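Local coordinates for protein methylmalonate-semialdehyde dehydrogenase (Oceanimonas doudoroffii, PDB 4ZZ7) that uses NAD to oxidise methylmalonate semialdehyde, probably to an acyl-CoA product, as a member of the aldehyde dehydrogenase family, at residues M4-N12 against I33-T44; A48-W59 against I166-L174. One frame throughout, in Å; residues are numbered along the deposited sequence.

Contact 1 (M4-N12 against I33-T44); sequences MTTIGHLIN and IGKQLDLASTKT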
# COMPACT_ATOMS: atom_id res chain seq x y z
N MET A 4 36.65 -36.40 -17.25
CA MET A 4 35.20 -35.98 -17.16
C MET A 4 34.78 -35.62 -15.72
O MET A 4 34.61 -36.51 -14.87
CB MET A 4 34.24 -37.04 -17.75
CG MET A 4 32.76 -36.65 -17.68
SD MET A 4 31.59 -37.47 -18.79
CE MET A 4 31.78 -39.18 -18.29
N THR A 5 34.59 -34.32 -15.48
CA THR A 5 34.34 -33.77 -14.13
C THR A 5 32.96 -34.18 -13.58
O THR A 5 32.03 -34.43 -14.36
CB THR A 5 34.46 -32.22 -14.11
OG1 THR A 5 33.45 -31.64 -14.94
CG2 THR A 5 35.87 -31.74 -14.58
N THR A 6 32.83 -34.25 -12.25
CA THR A 6 31.54 -34.57 -11.61
C THR A 6 30.96 -33.38 -10.84
O THR A 6 31.59 -32.82 -9.95
CB THR A 6 31.65 -35.81 -10.70
OG1 THR A 6 32.20 -36.89 -11.45
CG2 THR A 6 30.29 -36.26 -10.18
N ILE A 7 29.73 -33.00 -11.20
CA ILE A 7 29.04 -31.84 -10.62
C ILE A 7 28.38 -32.19 -9.28
O ILE A 7 27.58 -33.14 -9.18
CB ILE A 7 27.96 -31.29 -11.56
CG1 ILE A 7 28.58 -30.86 -12.89
CG2 ILE A 7 27.22 -30.12 -10.91
CD1 ILE A 7 27.58 -30.71 -14.01
N GLY A 8 28.67 -31.39 -8.28
CA GLY A 8 28.26 -31.74 -6.93
C GLY A 8 27.07 -30.94 -6.43
O GLY A 8 26.16 -30.61 -7.17
N HIS A 9 27.13 -30.65 -5.14
CA HIS A 9 26.07 -30.01 -4.40
C HIS A 9 26.69 -28.97 -3.49
O HIS A 9 27.79 -29.15 -3.00
CB HIS A 9 25.34 -31.01 -3.52
CG HIS A 9 25.01 -32.30 -4.20
ND1 HIS A 9 24.22 -32.36 -5.31
CD2 HIS A 9 25.35 -33.57 -3.90
CE1 HIS A 9 24.08 -33.62 -5.69
NE2 HIS A 9 24.76 -34.38 -4.85
N LEU A 10 25.95 -27.90 -3.25
CA LEU A 10 26.36 -26.86 -2.33
C LEU A 10 25.58 -27.06 -1.05
O LEU A 10 24.38 -26.81 -1.00
CB LEU A 10 26.05 -25.50 -2.96
CG LEU A 10 26.34 -24.25 -2.14
CD1 LEU A 10 27.80 -24.20 -1.70
CD2 LEU A 10 26.00 -23.02 -2.98
N ILE A 11 26.27 -27.52 -0.01
CA ILE A 11 25.65 -27.72 1.29
C ILE A 11 26.49 -27.13 2.41
O ILE A 11 27.59 -27.58 2.68
CB ILE A 11 25.41 -29.20 1.60
CG1 ILE A 11 24.50 -29.82 0.53
CG2 ILE A 11 24.78 -29.36 2.98
CD1 ILE A 11 24.22 -31.30 0.70
N ASN A 12 25.92 -26.14 3.09
CA ASN A 12 26.62 -25.39 4.13
C ASN A 12 27.93 -24.77 3.61
O ASN A 12 28.98 -24.88 4.23
CB ASN A 12 26.84 -26.26 5.37
CG ASN A 12 26.81 -25.46 6.67
OD1 ASN A 12 25.79 -24.90 7.05
ND2 ASN A 12 27.92 -25.43 7.37
N ILE A 33 28.31 -36.26 -24.47
CA ILE A 33 28.28 -36.20 -23.01
C ILE A 33 29.39 -35.30 -22.51
O ILE A 33 30.56 -35.63 -22.64
CB ILE A 33 28.45 -37.59 -22.38
CG1 ILE A 33 27.21 -38.45 -22.66
CG2 ILE A 33 28.69 -37.48 -20.88
CD1 ILE A 33 27.43 -39.91 -22.37
N GLY A 34 29.02 -34.18 -21.93
CA GLY A 34 29.98 -33.24 -21.38
C GLY A 34 30.43 -33.61 -19.98
O GLY A 34 31.61 -33.82 -19.74
N LYS A 35 29.47 -33.71 -19.06
CA LYS A 35 29.77 -33.82 -17.63
C LYS A 35 28.84 -34.83 -16.96
O LYS A 35 27.78 -35.16 -17.49
CB LYS A 35 29.63 -32.44 -16.94
CG LYS A 35 29.97 -31.25 -17.83
CD LYS A 35 29.87 -29.89 -17.14
CE LYS A 35 31.00 -29.68 -16.12
NZ LYS A 35 30.91 -28.38 -15.39
N GLN A 36 29.26 -35.32 -15.79
CA GLN A 36 28.46 -36.21 -14.94
C GLN A 36 27.85 -35.42 -13.79
O GLN A 36 28.55 -34.68 -13.08
CB GLN A 36 29.32 -37.33 -14.34
CG GLN A 36 29.79 -38.39 -15.32
CD GLN A 36 28.63 -39.12 -15.96
OE1 GLN A 36 27.80 -39.73 -15.27
NE2 GLN A 36 28.54 -39.07 -17.28
N LEU A 37 26.56 -35.60 -13.59
CA LEU A 37 25.88 -34.93 -12.49
C LEU A 37 25.60 -35.91 -11.39
O LEU A 37 24.88 -36.88 -11.58
CB LEU A 37 24.57 -34.34 -12.98
CG LEU A 37 23.78 -33.62 -11.90
CD1 LEU A 37 24.58 -32.47 -11.29
CD2 LEU A 37 22.47 -33.17 -12.52
N ASP A 38 26.17 -35.64 -10.22
CA ASP A 38 25.88 -36.43 -9.02
C ASP A 38 24.41 -36.27 -8.62
O ASP A 38 23.91 -35.17 -8.57
CB ASP A 38 26.76 -35.98 -7.87
CG ASP A 38 26.70 -36.93 -6.70
OD1 ASP A 38 27.03 -38.12 -6.89
OD2 ASP A 38 26.33 -36.49 -5.60
N LEU A 39 23.72 -37.37 -8.36
CA LEU A 39 22.33 -37.31 -7.93
C LEU A 39 22.20 -37.54 -6.43
O LEU A 39 22.64 -38.57 -5.91
CB LEU A 39 21.45 -38.30 -8.71
CG LEU A 39 21.45 -38.12 -10.23
CD1 LEU A 39 20.46 -39.09 -10.86
CD2 LEU A 39 21.13 -36.70 -10.69
N ALA A 40 21.58 -36.59 -5.75
CA ALA A 40 21.50 -36.62 -4.30
C ALA A 40 20.36 -37.48 -3.84
O ALA A 40 19.28 -37.48 -4.41
CB ALA A 40 21.34 -35.22 -3.74
N SER A 41 20.61 -38.20 -2.77
CA SER A 41 19.68 -39.17 -2.24
C SER A 41 19.00 -38.52 -1.07
O SER A 41 19.43 -37.46 -0.62
CB SER A 41 20.46 -40.40 -1.77
OG SER A 41 21.38 -40.02 -0.75
N THR A 42 17.98 -39.17 -0.53
CA THR A 42 17.24 -38.59 0.57
C THR A 42 18.13 -38.26 1.79
O THR A 42 17.81 -37.39 2.58
CB THR A 42 16.05 -39.46 1.03
OG1 THR A 42 16.54 -40.66 1.60
CG2 THR A 42 15.15 -39.86 -0.10
N LYS A 43 19.25 -38.96 1.96
CA LYS A 43 20.17 -38.66 3.07
C LYS A 43 20.96 -37.36 2.87
O LYS A 43 21.30 -36.65 3.83
CB LYS A 43 21.16 -39.80 3.24
CG LYS A 43 22.16 -39.57 4.37
CD LYS A 43 23.23 -40.64 4.40
CE LYS A 43 24.31 -40.27 5.42
NZ LYS A 43 25.39 -41.29 5.49
N THR A 44 21.30 -37.09 1.60
CA THR A 44 22.07 -35.92 1.22
C THR A 44 21.19 -34.68 1.28
O THR A 44 21.59 -33.66 1.81
CB THR A 44 22.64 -36.09 -0.20
OG1 THR A 44 23.50 -37.24 -0.22
CG2 THR A 44 23.44 -34.84 -0.62
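Asp38 OD2 accepts from two donors: NE2 of His9 lies 2.7 Å from it in a bent, weak hydrogen bond, and the backbone N of Glu18 also donates. The imidazole and carboxylate planes stand 49° apart. ND1 of His9 accepts from the backbone N of Asn205; with both ring nitrogens engaged, turning of the ring should be limited. The small methyl of Ala40, CB, packs 3.7 Å from His9 NE2, while Thr44 CG2 comes obliquely to CD2 of the ring.

Ahead of this pair the segments form the parallel strands 6-10 and 32-38, the middle pair of a four-stranded mixed sheet flanked by 15-16 and 22-27. Gln36 N donates to Thr5 O, and Gln36 O accepts from Ile7 N at 2.8 Å; Ile7 O then receives Asp38 N. On one face Ile7 CG2 rests 3.6 Å from Leu37 CD1, a branched aliphatic pair suited to the buried side that also receives Glu178. At the outer end Met4, its CG anti to the backbone N (chi1 -180°), brings SD to 3.6 Å from Ile33 CG2; a bend at chi3 (60°) turns CE to the Gln36 amide, itself held by Ser22 and Asn24. Accepting at ND1 and donating from NE2 is consistent with a neutral His9 protonated at NE2.

Contact 2 (A48-W59 against I166-L174); sequences AISAAQHAFPTW and IVCGNCFVL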
# COMPACT_ATOMS: atom_id res chain seq x y z
N ALA A 48 21.30 -31.02 3.63
CA ALA A 48 21.06 -29.64 3.15
C ALA A 48 19.96 -28.94 3.96
O ALA A 48 20.13 -27.82 4.43
CB ALA A 48 20.72 -29.64 1.66
N ILE A 49 18.84 -29.63 4.15
CA ILE A 49 17.77 -29.16 5.02
C ILE A 49 18.27 -28.89 6.45
O ILE A 49 17.83 -27.91 7.07
CB ILE A 49 16.61 -30.17 5.06
CG1 ILE A 49 15.97 -30.34 3.68
CG2 ILE A 49 15.54 -29.73 6.04
CD1 ILE A 49 15.18 -31.63 3.52
N SER A 50 19.15 -29.74 6.98
CA SER A 50 19.74 -29.55 8.33
C SER A 50 20.68 -28.35 8.41
O SER A 50 20.70 -27.65 9.43
CB SER A 50 20.51 -30.77 8.78
OG SER A 50 19.63 -31.85 8.95
N ALA A 51 21.44 -28.12 7.34
CA ALA A 51 22.25 -26.90 7.20
C ALA A 51 21.38 -25.66 7.17
O ALA A 51 21.72 -24.65 7.80
CB ALA A 51 23.07 -26.96 5.93
N ALA A 52 20.28 -25.74 6.42
CA ALA A 52 19.31 -24.65 6.31
C ALA A 52 18.72 -24.36 7.69
O ALA A 52 18.86 -23.26 8.21
CB ALA A 52 18.21 -25.01 5.32
N GLN A 53 18.12 -25.38 8.29
CA GLN A 53 17.49 -25.23 9.59
C GLN A 53 18.46 -24.72 10.65
O GLN A 53 18.09 -23.92 11.49
CB GLN A 53 16.92 -26.57 10.05
CG GLN A 53 16.04 -26.50 11.30
CD GLN A 53 14.76 -25.69 11.10
OE1 GLN A 53 13.99 -25.92 10.17
NE2 GLN A 53 14.51 -24.74 11.99
N HIS A 54 19.70 -25.18 10.62
CA HIS A 54 20.68 -24.71 11.57
C HIS A 54 20.96 -23.22 11.40
O HIS A 54 20.99 -22.51 12.39
CB HIS A 54 21.98 -25.51 11.45
CG HIS A 54 23.02 -25.16 12.47
ND1 HIS A 54 22.88 -25.46 13.81
CD2 HIS A 54 24.24 -24.58 12.34
CE1 HIS A 54 23.95 -25.06 14.46
NE2 HIS A 54 24.80 -24.52 13.60
N ALA A 55 21.12 -22.75 10.16
CA ALA A 55 21.45 -21.33 9.88
C ALA A 55 20.27 -20.35 10.06
O ALA A 55 20.49 -19.14 10.24
CB ALA A 55 22.02 -21.19 8.47
N PHE A 56 19.04 -20.87 10.01
CA PHE A 56 17.81 -20.08 10.07
C PHE A 56 17.64 -19.14 11.27
O PHE A 56 17.35 -17.98 11.05
CB PHE A 56 16.58 -21.00 9.95
CG PHE A 56 15.26 -20.29 10.11
CD1 PHE A 56 14.88 -19.32 9.21
CD2 PHE A 56 14.42 -20.58 11.16
CE1 PHE A 56 13.68 -18.65 9.36
CE2 PHE A 56 13.22 -19.93 11.30
CZ PHE A 56 12.85 -18.96 10.40
N PRO A 57 17.78 -19.62 12.54
CA PRO A 57 17.53 -18.75 13.69
C PRO A 57 18.24 -17.39 13.67
O PRO A 57 17.61 -16.35 13.89
CB PRO A 57 18.05 -19.57 14.87
CG PRO A 57 17.84 -20.97 14.44
CD PRO A 57 18.12 -20.98 12.97
N THR A 58 19.53 -17.40 13.38
CA THR A 58 20.26 -16.14 13.36
C THR A 58 19.85 -15.34 12.13
O THR A 58 19.69 -14.12 12.22
CB THR A 58 21.79 -16.30 13.46
OG1 THR A 58 22.25 -17.20 12.46
CG2 THR A 58 22.15 -16.84 14.81
N TRP A 59 19.62 -16.02 11.01
CA TRP A 59 19.27 -15.33 9.76
C TRP A 59 17.88 -14.66 9.85
O TRP A 59 17.68 -13.52 9.41
CB TRP A 59 19.39 -16.28 8.57
CG TRP A 59 19.19 -15.60 7.24
CD1 TRP A 59 18.16 -15.80 6.37
CD2 TRP A 59 20.03 -14.60 6.66
NE1 TRP A 59 18.30 -14.99 5.28
CE2 TRP A 59 19.44 -14.24 5.42
CE3 TRP A 59 21.22 -13.97 7.05
CZ2 TRP A 59 20.01 -13.28 4.57
CZ3 TRP A 59 21.78 -13.02 6.21
CH2 TRP A 59 21.18 -12.69 4.98
N ILE A 166 15.28 -15.58 0.58
CA ILE A 166 16.39 -15.40 1.52
C ILE A 166 16.28 -14.03 2.19
O ILE A 166 16.29 -13.91 3.40
CB ILE A 166 17.75 -15.56 0.83
CG1 ILE A 166 18.01 -17.05 0.57
CG2 ILE A 166 18.87 -15.01 1.69
CD1 ILE A 166 19.11 -17.34 -0.42
N VAL A 167 16.11 -13.00 1.38
CA VAL A 167 16.04 -11.65 1.91
C VAL A 167 14.84 -11.51 2.86
O VAL A 167 14.88 -10.69 3.77
CB VAL A 167 16.01 -10.61 0.77
CG1 VAL A 167 14.59 -10.27 0.33
CG2 VAL A 167 16.76 -9.37 1.19
N CYS A 168 13.78 -12.30 2.64
CA CYS A 168 12.65 -12.39 3.58
C CYS A 168 12.89 -13.13 4.96
O CYS A 168 11.94 -13.30 5.78
CB CYS A 168 11.46 -13.00 2.86
SG CYS A 168 10.73 -11.85 1.69
N GLY A 169 14.13 -13.56 5.21
CA GLY A 169 14.52 -14.17 6.47
C GLY A 169 14.54 -15.69 6.46
O GLY A 169 14.68 -16.28 7.52
N ASN A 170 14.41 -16.33 5.29
CA ASN A 170 14.40 -17.79 5.20
C ASN A 170 15.77 -18.40 4.86
O ASN A 170 16.70 -17.71 4.43
CB ASN A 170 13.43 -18.25 4.13
CG ASN A 170 12.02 -17.79 4.38
OD1 ASN A 170 11.40 -18.20 5.36
ND2 ASN A 170 11.49 -16.96 3.49
N CYS A 171 15.87 -19.70 5.00
CA CYS A 171 16.95 -20.44 4.36
C CYS A 171 16.34 -21.24 3.23
O CYS A 171 15.16 -21.53 3.25
CB CYS A 171 17.64 -21.33 5.37
SG CYS A 171 18.44 -20.38 6.69
N PHE A 172 17.16 -21.62 2.25
CA PHE A 172 16.66 -22.13 0.97
C PHE A 172 17.40 -23.38 0.59
O PHE A 172 18.63 -23.44 0.74
CB PHE A 172 16.91 -21.11 -0.15
CG PHE A 172 16.00 -21.27 -1.30
CD1 PHE A 172 16.31 -22.09 -2.33
CD2 PHE A 172 14.79 -20.59 -1.31
CE1 PHE A 172 15.42 -22.24 -3.38
CE2 PHE A 172 13.91 -20.72 -2.35
CZ PHE A 172 14.22 -21.55 -3.40
N VAL A 173 16.65 -24.36 0.07
CA VAL A 173 17.24 -25.54 -0.59
C VAL A 173 16.68 -25.63 -1.99
O VAL A 173 15.46 -25.75 -2.16
CB VAL A 173 16.92 -26.83 0.16
CG1 VAL A 173 17.57 -28.02 -0.52
CG2 VAL A 173 17.37 -26.70 1.61
N LEU A 174 17.60 -25.58 -2.97
CA LEU A 174 17.25 -25.51 -4.38
C LEU A 174 17.59 -26.82 -5.11
O LEU A 174 18.72 -27.30 -5.06
CB LEU A 174 17.99 -24.34 -5.05
CG LEU A 174 17.76 -24.21 -6.55
CD1 LEU A 174 16.33 -23.77 -6.81
CD2 LEU A 174 18.77 -23.27 -7.17
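The indole of Trp59 presents its pyrrole edge to the turn that ends helix 156-167: NE1 donates to Ile166 O at 3.0 Å, with the acceptor 19° out of the ring plane. Gly169 N reaches the same oxygen from the opposite face of the carbonyl plane, so one buried acceptor serves both the indole and the Schellman turn. Gly169 has the positive phi (98°) that this turn needs and glycine adopts readily. Along the benzo side, Trp59 CZ2 touches Ile166 CG2 at 3.5 Å. The Phe56 ring meets the turn edge-on too, CE1 lying 3.2 Å from Gly169 O, near the ring plane. Replacing Trp59 with leucine would probably leave Ile166 O without its side-chain donor and open a gap beside Ile166 CG2.

Cys171 points to the helix: its SG lies 3.8 Å from Phe56 CB and obliquely beside the five-membered ring of Trp59, and its CB is 3.7 Å from Ala52 CB. Alanines let helix and strand approach to 7.7 Å between axes; farther along, Val173 spreads its methyls over Ala48 and Ile49. Helix 48-59 runs nearly antiparallel (162°) to strand 171-174, which lies between 144-148 and 201-203 in the parallel core of the Rossmann-type NAD-binding sheet.

How the contacts relate
Both contacts draw on helix 42-61: contact 1 uses its first turn, through Thr44, and contact 2 residues 48-59, and they touch where Ile11 CG2 packs on Ala48 and Asn12 OD1 on Ala51. Contact 1 is partly buried, with an exposed outer end, and joins two parallel strands of the small N-terminal sheet through backbone hydrogen bonds and a histidine-carboxylate pair. Contact 2 is buried and sets the helix against the strand and turn of the NAD-binding sheet, relying on alanine, cysteine, valine and aromatic surfaces with a single indole bond across. Contact 1 lies nearer the cofactor, Leu37 adjoining Glu178, whereas contact 2 backs the strand leading to Lys175.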